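Local coordinates for G/U mismatch-specific DNA glycosylase (Deinococcus radiodurans, PDB 2C2Q), which belongs to the uracil-DNA glycosylase superfamily, a group of DNA-repair enzymes, and forms a single alpha/beta domain with helices on both faces of a central sheet, at residues 58-63 with 168-173; 70-75 with 80-85; 108-113 with 146-151; 115-120 with 174-179; 124-129 with 135-140. The protein carries 1 engineered substitution. All blocks are in the same frame, centred on the assembly; numbering follows the deposited sequence.

Interaction 1 (58-63 with 168-173); sequences HAVGLT and FRLEPW
Val-60 packs against Leu-170 and Trp-173 at the start of helix 171-188, just where helix 53-59 ends in a Schellman motif. At that end Gly-61 takes a positive phi of 65°, and its N reaches back to His-58 O at 3.1 Å. Both helices lie on the same face of the central sheet in this alpha/beta fold of the uracil-DNA glycosylase superfamily, and the contact joins the end of one to the beginning of the other.

The apolar part is small. Val-60 CG1 lies 4.1 Å from Trp-173 CB and 4.3 Å from Leu-170 CD2, the latter at the solvent-facing margin. With chi1 at -51°, Val-60 places CG2 between its own N and carbonyl carbon, and from there the methyl meets the main chain of the second helix: CG2 is 3.4 Å from Trp-173 O. CG1 approaches the same oxygen at 3.8 Å, so both methyls reach this carbonyl oxygen from one side, in van der Waals contact.

No hydrogen bond crosses between 58-63 and 168-173; several polar groups have partners elsewhere in the chain. Arg-181 NH2, further along helix 171-188, bonds to the carbonyl oxygens of both Val-60 and Gly-61. The indole of Trp-173 packs on Thr-56 and Leu-57 of helix 53-59. Its NE1 is hydrogen-bonded to Pro-158 O, while Arg-169 O lies in the ring plane at the indole edge.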
# COMPACT_ATOMS: atom_id res chain seq x y z
N HIS A 58 7.41 11.63 -1.40
CA HIS A 58 7.82 13.05 -1.58
C HIS A 58 8.47 13.22 -2.96
O HIS A 58 8.08 14.12 -3.74
CB HIS A 58 8.78 13.47 -0.51
CG HIS A 58 9.15 14.92 -0.58
ND1 HIS A 58 10.33 15.41 -0.05
CD2 HIS A 58 8.48 15.98 -1.08
CE1 HIS A 58 10.38 16.72 -0.25
NE2 HIS A 58 9.27 17.09 -0.87
N ALA A 59 9.42 12.32 -3.27
CA ALA A 59 10.23 12.38 -4.52
C ALA A 59 9.33 12.43 -5.73
O ALA A 59 9.62 13.19 -6.70
CB ALA A 59 11.16 11.16 -4.64
N VAL A 60 8.26 11.63 -5.72
CA VAL A 60 7.37 11.44 -6.87
C VAL A 60 6.11 12.30 -6.87
O VAL A 60 5.24 12.16 -7.74
CB VAL A 60 7.04 9.94 -7.16
CG1 VAL A 60 8.31 9.10 -7.26
CG2 VAL A 60 6.07 9.30 -6.10
N GLY A 61 6.07 13.19 -5.87
CA GLY A 61 5.02 14.19 -5.63
C GLY A 61 3.67 13.56 -5.30
O GLY A 61 2.64 14.06 -5.69
N LEU A 62 3.68 12.41 -4.62
CA LEU A 62 2.41 11.90 -4.02
C LEU A 62 2.11 12.73 -2.79
O LEU A 62 0.91 12.95 -2.44
CB LEU A 62 2.54 10.40 -3.70
CG LEU A 62 2.45 9.47 -4.89
CD1 LEU A 62 2.90 8.03 -4.59
CD2 LEU A 62 1.03 9.52 -5.49
N THR A 63 3.16 13.19 -2.12
CA THR A 63 3.05 14.16 -1.04
C THR A 63 3.98 15.37 -1.30
O THR A 63 5.03 15.22 -1.94
CB THR A 63 3.35 13.52 0.36
OG1 THR A 63 4.76 13.19 0.53
CG2 THR A 63 2.55 12.22 0.54
N PHE A 168 15.26 -2.00 -6.30
CA PHE A 168 14.42 -0.84 -6.26
C PHE A 168 14.51 -0.05 -7.57
O PHE A 168 15.61 0.10 -8.13
CB PHE A 168 14.80 0.04 -5.07
CG PHE A 168 13.96 1.24 -4.96
CD1 PHE A 168 12.60 1.11 -4.59
CD2 PHE A 168 14.47 2.49 -5.28
CE1 PHE A 168 11.80 2.23 -4.52
CE2 PHE A 168 13.67 3.64 -5.21
CZ PHE A 168 12.31 3.51 -4.82
N ARG A 169 13.37 0.41 -8.07
CA ARG A 169 13.37 1.27 -9.27
C ARG A 169 12.32 2.34 -9.07
O ARG A 169 11.21 2.02 -8.65
CB ARG A 169 13.00 0.48 -10.52
CG ARG A 169 14.09 -0.46 -11.04
CD ARG A 169 15.36 0.26 -11.46
NE ARG A 169 16.36 -0.71 -11.95
CZ ARG A 169 17.14 -1.50 -11.19
NH1 ARG A 169 17.06 -1.53 -9.86
NH2 ARG A 169 18.02 -2.31 -11.82
N LEU A 170 12.66 3.58 -9.42
CA LEU A 170 11.75 4.71 -9.22
C LEU A 170 10.68 4.76 -10.28
O LEU A 170 9.59 5.32 -10.06
CB LEU A 170 12.50 6.03 -9.14
CG LEU A 170 13.14 6.47 -7.82
CD1 LEU A 170 14.17 7.61 -7.99
CD2 LEU A 170 11.98 6.94 -6.84
N GLU A 171 10.98 4.23 -11.48
CA GLU A 171 10.03 4.41 -12.58
C GLU A 171 8.57 4.08 -12.19
O GLU A 171 7.70 4.90 -12.48
CB GLU A 171 10.40 3.59 -13.83
CG GLU A 171 9.61 4.02 -15.06
CD GLU A 171 10.08 3.31 -16.32
OE1 GLU A 171 10.77 2.25 -16.20
OE2 GLU A 171 9.74 3.79 -17.43
N PRO A 172 8.30 2.89 -11.60
CA PRO A 172 6.90 2.52 -11.29
C PRO A 172 6.22 3.48 -10.30
O PRO A 172 5.01 3.80 -10.49
CB PRO A 172 7.04 1.09 -10.73
CG PRO A 172 8.37 0.59 -11.35
CD PRO A 172 9.23 1.78 -11.25
N TRP A 173 6.99 3.96 -9.31
CA TRP A 173 6.54 4.92 -8.30
C TRP A 173 6.28 6.33 -8.94
O TRP A 173 5.38 7.05 -8.57
CB TRP A 173 7.58 5.06 -7.17
CG TRP A 173 7.68 3.87 -6.30
CD1 TRP A 173 8.46 2.75 -6.48
CD2 TRP A 173 6.95 3.66 -5.08
NE1 TRP A 173 8.25 1.84 -5.45
CE2 TRP A 173 7.35 2.38 -4.56
CE3 TRP A 173 6.01 4.43 -4.34
CZ2 TRP A 173 6.81 1.82 -3.38
CZ3 TRP A 173 5.47 3.87 -3.13
CH2 TRP A 173 5.89 2.60 -2.67

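Interaction 2 (70-75 with 80-85); sequences QEYATL and LGLTDV
Glu-71 O is gripped twice by Thr-74, from N at 2.9 Å and from OG1 at 2.7 Å, within the 3-10 segment that brings Tyr-72 and Leu-75 up to Leu-80 and Leu-82. The hydroxyl approaches in the plane of that carbonyl. Across the contact a single backbone bond, Leu-80 N to Leu-75 O at 3.1 Å, closes the turn between 3-10 segment and strand; its donor stands well above the carbonyl plane, 50° out of it. Beside this bond Leu-75 CB rests 3.8 Å from Leu-80 CB.

Strand 80-84 is an outermost strand of the sheet and pairs in parallel with 28-32. Leu-80 and Leu-82 face the layer that holds helix 53-59, whereas Thr-83 points to helix 103-113 on the other face.

Leu-75 and Leu-82 meet at about a right angle, with Leu-75 CD1 3.7 Å from Leu-82 CD1. The same Leu-82 methyl comes to the edge of the Tyr-72 ring, near its plane, and lies 3.9 Å from Tyr-72 CB. A chi1 of 72° sets the tyrosine ring between its own N and carbonyl carbon, from where it also meets the ring of Tyr-45 with planes at about 45°. Trp-54 of helix 53-59 packs on both Tyr-72 and Leu-75.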
# COMPACT_ATOMS: atom_id res chain seq x y z
N GLN A 70 5.00 8.90 11.80
CA GLN A 70 3.86 9.14 12.71
C GLN A 70 2.75 10.00 12.09
O GLN A 70 1.66 10.13 12.64
CB GLN A 70 4.35 9.70 14.06
CG GLN A 70 4.99 8.55 15.02
CD GLN A 70 5.65 9.12 16.31
OE1 GLN A 70 4.99 9.21 17.38
NE2 GLN A 70 6.95 9.50 16.22
N GLU A 71 3.07 10.61 10.94
CA GLU A 71 2.11 11.41 10.19
C GLU A 71 1.27 10.60 9.20
O GLU A 71 0.49 11.16 8.44
CB GLU A 71 2.86 12.57 9.51
CG GLU A 71 3.20 13.71 10.49
CD GLU A 71 4.12 14.77 9.89
OE1 GLU A 71 4.82 14.46 8.92
OE2 GLU A 71 4.11 15.93 10.39
N TYR A 72 1.42 9.26 9.25
CA TYR A 72 0.83 8.43 8.21
C TYR A 72 -0.68 8.64 8.00
O TYR A 72 -1.21 8.53 6.87
CB TYR A 72 1.14 6.98 8.50
CG TYR A 72 0.35 6.44 9.68
CD1 TYR A 72 -0.84 5.73 9.44
CD2 TYR A 72 0.80 6.63 11.01
CE1 TYR A 72 -1.64 5.22 10.51
CE2 TYR A 72 0.04 6.13 12.11
CZ TYR A 72 -1.16 5.42 11.84
OH TYR A 72 -1.94 4.91 12.88
N ALA A 73 -1.40 8.89 9.10
CA ALA A 73 -2.84 9.05 9.02
C ALA A 73 -3.34 10.31 8.33
O ALA A 73 -4.54 10.43 8.06
CB ALA A 73 -3.55 8.88 10.44
N THR A 74 -2.42 11.26 8.02
CA THR A 74 -2.79 12.47 7.35
C THR A 74 -2.87 12.28 5.84
O THR A 74 -3.34 13.16 5.12
CB THR A 74 -1.80 13.60 7.68
OG1 THR A 74 -0.51 13.31 7.08
CG2 THR A 74 -1.53 13.75 9.22
N LEU A 75 -2.45 11.11 5.36
CA LEU A 75 -2.40 10.91 3.94
C LEU A 75 -3.71 11.17 3.17
O LEU A 75 -3.65 11.53 1.98
CB LEU A 75 -1.90 9.48 3.60
CG LEU A 75 -0.38 9.23 3.75
CD1 LEU A 75 -0.08 7.76 3.40
CD2 LEU A 75 0.38 10.18 2.80
N LEU A 80 -4.64 9.77 -0.38
CA LEU A 80 -3.96 8.49 -0.19
C LEU A 80 -4.42 7.81 1.12
O LEU A 80 -4.68 8.50 2.11
CB LEU A 80 -2.45 8.68 -0.10
CG LEU A 80 -1.68 8.54 -1.45
CD1 LEU A 80 -2.30 9.55 -2.50
CD2 LEU A 80 -0.22 8.76 -1.22
N GLY A 81 -4.50 6.49 1.07
CA GLY A 81 -4.74 5.64 2.25
C GLY A 81 -3.74 4.50 2.35
O GLY A 81 -2.84 4.34 1.49
N LEU A 82 -3.93 3.65 3.37
CA LEU A 82 -2.94 2.66 3.72
C LEU A 82 -3.62 1.45 4.33
O LEU A 82 -4.58 1.60 5.15
CB LEU A 82 -1.93 3.16 4.78
CG LEU A 82 -0.99 4.30 4.35
CD1 LEU A 82 -0.30 4.81 5.57
CD2 LEU A 82 0.01 3.66 3.29
N THR A 83 -3.12 0.30 3.97
CA THR A 83 -3.38 -0.95 4.73
C THR A 83 -2.27 -1.98 4.40
O THR A 83 -1.34 -1.65 3.69
CB THR A 83 -4.81 -1.50 4.45
OG1 THR A 83 -5.07 -2.66 5.26
CG2 THR A 83 -4.97 -1.96 2.97
N ASP A 84 -2.42 -3.22 4.86
CA ASP A 84 -1.47 -4.29 4.59
C ASP A 84 -2.22 -5.60 4.41
O ASP A 84 -3.31 -5.76 4.95
CB ASP A 84 -0.52 -4.47 5.77
CG ASP A 84 0.52 -3.34 5.89
OD1 ASP A 84 1.06 -2.86 4.85
OD2 ASP A 84 0.91 -2.93 7.01
N VAL A 85 -1.59 -6.56 3.76
CA VAL A 85 -2.24 -7.87 3.60
C VAL A 85 -2.34 -8.58 4.94
O VAL A 85 -3.32 -9.29 5.22
CB VAL A 85 -1.48 -8.72 2.55
CG1 VAL A 85 -2.19 -10.06 2.29
CG2 VAL A 85 -1.29 -7.92 1.22

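Interaction 3 (108-113 with 146-151); sequences RKVEHY and LDWPAE
A near-trans chi1 of 173° in Val-110 places CG1 anti to the backbone nitrogen and toward Trp-148 and Pro-149, while in Glu-111 a chi1 of 171° starts a chain whose end comes to Pro-149 alone. A bend at chi2 of Glu-111 (52°) curls its carboxylate back to the proline. The contact is helix-to-loop packing in an alpha/beta fold: helix 103-113 lies on the sheet face opposite helix 171-188, and the irregular chain between strands 140-141 and 153-156 runs alongside it.

Pro-149 sits at the centre. Its ring crosses the Val-110 side chain at about a right angle, with CD 4.1 Å from Val-110 CG1, and its CG comes within 4.1 Å of Val-110 O on the helix backbone. The Trp-148 side chain starts out away from the helix, yet its far end returns to it, so that CZ2 lies 4.3 Å from Val-110 CG1. Val-118 of the neighbouring strand 117-120 touches both Val-110 and Trp-148, so valine and indole both pack on one residue of the sheet.

No hydrogen bond links 108-113 to 146-151. On the outer side, Glu-111 OE2 forms a salt bridge with Arg-114 NH2, and the arginine side chain in turn packs on Pro-149. The other carboxylate oxygen of Glu-111, OE1, rests 3.9 Å from Pro-149 CG.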
# COMPACT_ATOMS: atom_id res chain seq x y z
N ARG A 108 -12.43 -7.20 0.78
CA ARG A 108 -13.67 -6.61 1.34
C ARG A 108 -13.57 -5.10 1.57
O ARG A 108 -14.50 -4.36 1.30
CB ARG A 108 -14.06 -7.27 2.64
CG ARG A 108 -14.51 -8.70 2.43
CD ARG A 108 -14.54 -9.57 3.73
NE ARG A 108 -15.31 -9.00 4.83
CZ ARG A 108 -14.83 -8.76 6.05
NH1 ARG A 108 -13.55 -9.05 6.32
NH2 ARG A 108 -15.61 -8.23 7.00
N LYS A 109 -12.41 -4.65 2.06
CA LYS A 109 -12.17 -3.25 2.21
C LYS A 109 -12.18 -2.51 0.84
O LYS A 109 -12.64 -1.41 0.75
CB LYS A 109 -10.84 -3.03 2.95
CG LYS A 109 -10.86 -3.50 4.41
CD LYS A 109 -9.43 -3.60 4.97
CE LYS A 109 -9.43 -4.35 6.24
NZ LYS A 109 -8.01 -4.56 6.78
N VAL A 110 -11.54 -3.09 -0.17
CA VAL A 110 -11.43 -2.44 -1.45
C VAL A 110 -12.84 -2.27 -2.06
O VAL A 110 -13.13 -1.24 -2.65
CB VAL A 110 -10.53 -3.22 -2.38
CG1 VAL A 110 -10.56 -2.63 -3.78
CG2 VAL A 110 -9.09 -3.16 -1.86
N GLU A 111 -13.66 -3.28 -1.85
CA GLU A 111 -15.04 -3.32 -2.38
C GLU A 111 -15.87 -2.25 -1.69
O GLU A 111 -16.71 -1.62 -2.31
CB GLU A 111 -15.67 -4.69 -2.13
CG GLU A 111 -17.19 -4.74 -2.45
CD GLU A 111 -17.54 -4.22 -3.85
OE1 GLU A 111 -16.78 -4.48 -4.82
OE2 GLU A 111 -18.60 -3.54 -3.99
N HIS A 112 -15.65 -2.12 -0.39
CA HIS A 112 -16.35 -1.13 0.41
C HIS A 112 -15.92 0.30 0.09
O HIS A 112 -16.76 1.16 -0.25
CB HIS A 112 -16.23 -1.46 1.91
CG HIS A 112 -16.88 -0.43 2.77
ND1 HIS A 112 -18.25 -0.38 2.97
CD2 HIS A 112 -16.37 0.66 3.39
CE1 HIS A 112 -18.54 0.67 3.72
NE2 HIS A 112 -17.42 1.31 4.00
N TYR A 113 -14.62 0.60 0.16
CA TYR A 113 -14.12 1.97 0.01
C TYR A 113 -13.89 2.42 -1.44
O TYR A 113 -13.80 3.62 -1.69
CB TYR A 113 -12.80 2.06 0.78
CG TYR A 113 -12.98 1.93 2.25
CD1 TYR A 113 -13.62 2.96 2.98
CD2 TYR A 113 -12.51 0.80 2.96
CE1 TYR A 113 -13.79 2.85 4.36
CE2 TYR A 113 -12.68 0.70 4.33
CZ TYR A 113 -13.30 1.72 5.01
OH TYR A 113 -13.49 1.66 6.39
N LEU A 146 -9.63 -9.99 -11.38
CA LEU A 146 -10.76 -10.88 -10.94
C LEU A 146 -10.91 -11.22 -9.43
O LEU A 146 -10.06 -11.85 -8.81
CB LEU A 146 -10.76 -12.22 -11.71
CG LEU A 146 -10.96 -12.38 -13.23
CD1 LEU A 146 -10.81 -13.87 -13.61
CD2 LEU A 146 -12.31 -11.77 -13.77
N ASP A 147 -12.00 -10.73 -8.83
CA ASP A 147 -12.61 -9.54 -9.38
C ASP A 147 -12.63 -8.34 -8.43
O ASP A 147 -12.35 -8.48 -7.25
CB ASP A 147 -13.95 -9.78 -10.06
CG ASP A 147 -14.11 -8.89 -11.25
OD1 ASP A 147 -15.22 -8.33 -11.46
OD2 ASP A 147 -13.14 -8.65 -12.01
N TRP A 148 -12.98 -7.18 -8.98
CA TRP A 148 -12.38 -5.96 -8.52
C TRP A 148 -13.20 -4.83 -9.14
O TRP A 148 -13.61 -4.91 -10.32
CB TRP A 148 -10.93 -5.97 -9.09
CG TRP A 148 -9.89 -5.23 -8.36
CD1 TRP A 148 -9.42 -3.99 -8.68
CD2 TRP A 148 -9.13 -5.66 -7.22
NE1 TRP A 148 -8.44 -3.61 -7.79
CE2 TRP A 148 -8.24 -4.62 -6.88
CE3 TRP A 148 -9.12 -6.82 -6.43
CZ2 TRP A 148 -7.34 -4.70 -5.79
CZ3 TRP A 148 -8.23 -6.90 -5.34
CH2 TRP A 148 -7.37 -5.84 -5.02
N PRO A 149 -13.45 -3.76 -8.38
CA PRO A 149 -14.18 -2.63 -8.93
C PRO A 149 -13.37 -2.15 -10.16
O PRO A 149 -12.14 -1.95 -10.06
CB PRO A 149 -14.16 -1.59 -7.79
CG PRO A 149 -13.91 -2.45 -6.50
CD PRO A 149 -13.00 -3.53 -6.98
N ALA A 150 -14.06 -1.99 -11.29
CA ALA A 150 -13.41 -1.71 -12.56
C ALA A 150 -12.74 -0.36 -12.51
O ALA A 150 -11.82 -0.06 -13.29
CB ALA A 150 -14.45 -1.68 -13.68
N GLU A 151 -13.23 0.49 -11.60
CA GLU A 151 -12.69 1.86 -11.57
C GLU A 151 -11.56 1.87 -10.56
O GLU A 151 -10.95 2.95 -10.32
CB GLU A 151 -13.78 2.90 -11.28
CG GLU A 151 -14.59 3.20 -12.56
CD GLU A 151 -15.93 3.88 -12.30
OE1 GLU A 151 -16.59 3.54 -11.28
OE2 GLU A 151 -16.31 4.76 -13.15

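Interaction 4 (115-120 with 174-179); sequences PRIVAF and QALGDR
Strand 117-120 and helix 174-179 run nearly antiparallel, at 167°, with their axes 11.4 Å apart and Ala-119 opposite Leu-176. Leu-176 reaches the strand with both of its methyl branches. Its chi1 of -180° extends the side chain toward the strand, where CD2 lies 3.7 Å from Ala-119 CB and CD1 lies 4.0 Å from Ile-117 CD1. The Ile-117 and Leu-176 side chains lie alongside one another, pointing opposite ways, and the isoleucine tip continues to Arg-179, its CD1 being 4.0 Å from Arg-179 CG.

This is helix-on-sheet packing in the middle of an alpha/beta fold: strand 117-120 is flanked by strands 28-32 and 153-156, and helix 171-188 packs on the face to which Ile-117 and Ala-119 point. Trp-155 of strand 153-156 touches Ile-117, Ala-119 and Leu-176 together.

Arg-179 takes part through both its stem and its charged end. Its aliphatic stem covers Ile-117, while a bend at chi2 (62°) carries the guanidinium onward to salt bridges with Glu-182, through NH1, and Glu-153, through NE. On the outer side of the helix Gln-174 NE2 bonds to Asp-178 OD1 at 3.2 Å, one turn on, coming from above the carboxylate plane; OD1 also pairs with Arg-181 NH1.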
# COMPACT_ATOMS: atom_id res chain seq x y z
N PRO A 115 -11.33 2.74 -3.63
CA PRO A 115 -10.27 3.71 -4.01
C PRO A 115 -10.02 3.65 -5.54
O PRO A 115 -10.31 2.60 -6.15
CB PRO A 115 -9.04 3.20 -3.25
CG PRO A 115 -9.30 1.71 -3.13
CD PRO A 115 -10.81 1.59 -2.87
N ARG A 116 -9.50 4.72 -6.14
CA ARG A 116 -9.26 4.71 -7.61
C ARG A 116 -8.12 3.74 -7.98
O ARG A 116 -8.15 3.12 -9.05
CB ARG A 116 -8.98 6.11 -8.15
CG ARG A 116 -10.21 7.11 -8.08
CD ARG A 116 -11.54 6.56 -8.62
NE ARG A 116 -11.40 5.88 -9.89
CZ ARG A 116 -11.31 6.51 -11.07
NH1 ARG A 116 -11.38 7.86 -11.14
NH2 ARG A 116 -11.11 5.77 -12.18
N ILE A 117 -7.14 3.62 -7.07
CA ILE A 117 -5.98 2.76 -7.31
C ILE A 117 -5.67 1.99 -6.05
O ILE A 117 -5.79 2.56 -4.95
CB ILE A 117 -4.74 3.57 -7.71
CG1 ILE A 117 -5.02 4.44 -8.98
CG2 ILE A 117 -3.57 2.58 -7.94
CD1 ILE A 117 -4.03 5.56 -9.10
N VAL A 118 -5.39 0.69 -6.20
CA VAL A 118 -4.72 -0.08 -5.11
C VAL A 118 -3.31 -0.39 -5.62
O VAL A 118 -3.18 -1.03 -6.66
CB VAL A 118 -5.52 -1.36 -4.77
CG1 VAL A 118 -4.70 -2.27 -3.74
CG2 VAL A 118 -6.82 -0.94 -4.13
N ALA A 119 -2.27 0.06 -4.90
CA ALA A 119 -0.90 -0.19 -5.38
C ALA A 119 -0.18 -1.00 -4.28
O ALA A 119 -0.09 -0.55 -3.15
CB ALA A 119 -0.14 1.10 -5.67
N PHE A 120 0.16 -2.25 -4.61
CA PHE A 120 0.97 -3.07 -3.70
C PHE A 120 2.39 -2.53 -3.66
O PHE A 120 2.98 -2.23 -4.72
CB PHE A 120 0.97 -4.55 -4.12
CG PHE A 120 -0.39 -5.16 -4.00
CD1 PHE A 120 -0.80 -5.70 -2.77
CD2 PHE A 120 -1.31 -5.07 -5.04
CE1 PHE A 120 -2.07 -6.23 -2.59
CE2 PHE A 120 -2.61 -5.61 -4.85
CZ PHE A 120 -2.96 -6.18 -3.64
N GLN A 174 7.16 6.75 -9.85
CA GLN A 174 6.94 8.03 -10.46
C GLN A 174 5.73 7.97 -11.41
O GLN A 174 4.95 8.94 -11.48
CB GLN A 174 8.17 8.44 -11.28
CG GLN A 174 8.00 9.80 -11.88
CD GLN A 174 7.98 10.92 -10.89
OE1 GLN A 174 8.90 11.09 -10.08
NE2 GLN A 174 6.92 11.72 -10.95
N ALA A 175 5.56 6.85 -12.11
CA ALA A 175 4.41 6.66 -13.02
C ALA A 175 3.10 6.69 -12.21
O ALA A 175 2.03 7.15 -12.68
CB ALA A 175 4.53 5.35 -13.76
N LEU A 176 3.19 6.13 -11.01
CA LEU A 176 2.04 6.12 -10.12
C LEU A 176 1.74 7.53 -9.70
O LEU A 176 0.55 7.95 -9.75
CB LEU A 176 2.31 5.20 -8.91
CG LEU A 176 1.14 5.14 -7.94
CD1 LEU A 176 -0.14 4.67 -8.58
CD2 LEU A 176 1.54 4.25 -6.75
N GLY A 177 2.77 8.26 -9.28
CA GLY A 177 2.68 9.68 -8.89
C GLY A 177 1.98 10.50 -9.99
O GLY A 177 1.12 11.36 -9.72
N ASP A 178 2.37 10.24 -11.22
CA ASP A 178 1.86 10.97 -12.39
C ASP A 178 0.41 10.63 -12.60
O ASP A 178 -0.41 11.53 -12.90
CB ASP A 178 2.60 10.45 -13.61
CG ASP A 178 4.00 10.99 -13.71
OD1 ASP A 178 4.40 11.93 -12.93
OD2 ASP A 178 4.75 10.53 -14.56
N ARG A 179 0.10 9.34 -12.48
CA ARG A 179 -1.27 8.81 -12.58
C ARG A 179 -2.23 9.38 -11.52
O ARG A 179 -3.40 9.70 -11.84
CB ARG A 179 -1.29 7.29 -12.51
CG ARG A 179 -2.71 6.70 -12.66
CD ARG A 179 -3.36 7.03 -14.02
NE ARG A 179 -4.67 6.43 -14.13
CZ ARG A 179 -5.71 7.03 -14.73
NH1 ARG A 179 -5.57 8.23 -15.29
NH2 ARG A 179 -6.88 6.41 -14.75

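Interaction 5 (124-129 with 135-140); sequences RGASET and GKLPYG
One methyl, Leu-137 CD1, makes the whole contact with the helix. It lies 3.8 Å from Ala-126 CB, and the same methyl is 3.8 Å from Ser-127 N and 4.0 Å from Ser-127 CB, so it rests on the helix where the backbone passes from one residue to the next. The CB of Leu-137 is directed at the helix, and chi1 of -66°, with CG anti to the carbonyl carbon, lets CD1 reach it.

Around this point, Val-132 touches the Leu-137 side chain and takes the Ser-127 OG hydrogen bond on its carbonyl oxygen. Ala-126 also packs on Phe-120 of strand 117-120. Helix 123-130 thus sits between the sheet and the loop that folds back over it before entering the edge strand 140-141, where Gly-140 pairs with Val-156. Lys-123 contacts this loop at two points: its NZ bonds to Leu-137 O, and the lysine makes a cation-pi contact with Tyr-139.

Further out, more bonds lie within the helix itself. In a salt bridge, Arg-124 holds Glu-128 OE2 side-on with two nitrogens, NE at 2.8 Å and NH2 at 2.9 Å, both nearly in the guanidinium plane. Thr-129 OG1 and N approach Gly-125 O from opposite faces of its carbonyl plane, the hydroxyl at 3.1 Å.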
# COMPACT_ATOMS: atom_id res chain seq x y z
N ARG A 124 5.55 -9.37 -3.14
CA ARG A 124 5.02 -10.35 -2.23
C ARG A 124 3.57 -10.09 -1.78
O ARG A 124 2.76 -11.01 -1.74
CB ARG A 124 5.92 -10.42 -0.98
CG ARG A 124 5.47 -11.52 0.02
CD ARG A 124 5.45 -12.92 -0.60
NE ARG A 124 4.92 -13.96 0.33
CZ ARG A 124 5.66 -14.71 1.17
NH1 ARG A 124 6.97 -14.50 1.28
NH2 ARG A 124 5.08 -15.62 1.95
N GLY A 125 3.27 -8.86 -1.41
CA GLY A 125 1.90 -8.51 -1.07
C GLY A 125 0.97 -8.75 -2.25
O GLY A 125 -0.10 -9.33 -2.07
N ALA A 126 1.38 -8.33 -3.45
CA ALA A 126 0.56 -8.50 -4.66
C ALA A 126 0.36 -10.01 -4.93
O ALA A 126 -0.75 -10.48 -5.18
CB ALA A 126 1.20 -7.80 -5.87
N SER A 127 1.43 -10.78 -4.74
CA SER A 127 1.42 -12.23 -4.99
C SER A 127 0.52 -12.97 -4.00
O SER A 127 -0.25 -13.82 -4.42
CB SER A 127 2.87 -12.80 -5.02
OG SER A 127 2.86 -14.22 -4.88
N GLU A 128 0.54 -12.59 -2.72
CA GLU A 128 -0.37 -13.18 -1.72
C GLU A 128 -1.84 -12.89 -2.07
O GLU A 128 -2.70 -13.73 -1.81
CB GLU A 128 -0.07 -12.69 -0.31
CG GLU A 128 1.25 -13.20 0.28
CD GLU A 128 1.32 -14.73 0.52
OE1 GLU A 128 0.26 -15.38 0.59
OE2 GLU A 128 2.46 -15.28 0.68
N THR A 129 -2.11 -11.73 -2.67
CA THR A 129 -3.47 -11.29 -3.03
C THR A 129 -3.97 -11.82 -4.37
O THR A 129 -5.11 -12.30 -4.45
CB THR A 129 -3.54 -9.74 -2.99
OG1 THR A 129 -3.15 -9.30 -1.68
CG2 THR A 129 -5.01 -9.19 -3.22
N GLY A 135 7.42 -13.90 -9.58
CA GLY A 135 8.19 -13.98 -10.82
C GLY A 135 7.37 -13.62 -12.05
O GLY A 135 7.92 -13.19 -13.07
N LYS A 136 6.05 -13.78 -11.92
CA LYS A 136 5.08 -13.43 -12.97
C LYS A 136 4.53 -11.98 -12.95
O LYS A 136 3.77 -11.58 -13.86
CB LYS A 136 3.91 -14.43 -12.92
CG LYS A 136 4.10 -15.66 -13.83
CD LYS A 136 5.38 -16.42 -13.53
CE LYS A 136 5.65 -17.46 -14.63
NZ LYS A 136 7.10 -17.71 -14.80
N LEU A 137 4.86 -11.20 -11.93
CA LEU A 137 4.28 -9.86 -11.81
C LEU A 137 5.21 -8.79 -12.33
O LEU A 137 6.32 -8.63 -11.81
CB LEU A 137 3.91 -9.56 -10.35
CG LEU A 137 2.80 -10.44 -9.77
CD1 LEU A 137 2.73 -10.40 -8.26
CD2 LEU A 137 1.47 -10.09 -10.43
N PRO A 138 4.80 -8.04 -13.35
CA PRO A 138 5.56 -6.84 -13.72
C PRO A 138 5.27 -5.71 -12.73
O PRO A 138 4.25 -5.77 -12.05
CB PRO A 138 5.01 -6.51 -15.12
CG PRO A 138 3.57 -6.95 -15.04
CD PRO A 138 3.63 -8.23 -14.22
N TYR A 139 6.17 -4.74 -12.64
CA TYR A 139 5.93 -3.50 -11.93
C TYR A 139 5.03 -2.57 -12.76
O TYR A 139 5.07 -2.60 -13.99
CB TYR A 139 7.25 -2.81 -11.67
CG TYR A 139 8.11 -3.53 -10.66
CD1 TYR A 139 7.62 -3.79 -9.38
CD2 TYR A 139 9.40 -3.99 -10.98
CE1 TYR A 139 8.38 -4.45 -8.43
CE2 TYR A 139 10.18 -4.65 -10.04
CZ TYR A 139 9.67 -4.86 -8.75
OH TYR A 139 10.40 -5.52 -7.79
N GLY A 140 4.24 -1.73 -12.09
CA GLY A 140 3.32 -0.82 -12.78
C GLY A 140 1.88 -1.32 -12.78
O GLY A 140 1.51 -2.25 -12.04

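How the interactions relate
The five contacts lie within one alpha/beta domain, spread over both faces of its sheet. Interactions 1 and 4 share helix 171-188, have centres 10 Å apart and touch through Leu-62 and Gly-177. Interaction 2 adds the outermost strand 80-84 and meets interaction 1 where Thr-63 packs on Leu-75. Interactions 3 and 5 build on helices 103-113 and 123-130 across the sheet and do not touch each other. Phe-120 carries interaction 4 onto helix 123-130, and Val-118 carries it to interaction 3. Along the chain, segments 58-63 and 168-173 enclose interactions 2, 3 and 5, whereas interaction 4 crosses 1 and 3, tying the C-terminal helix to the central strand.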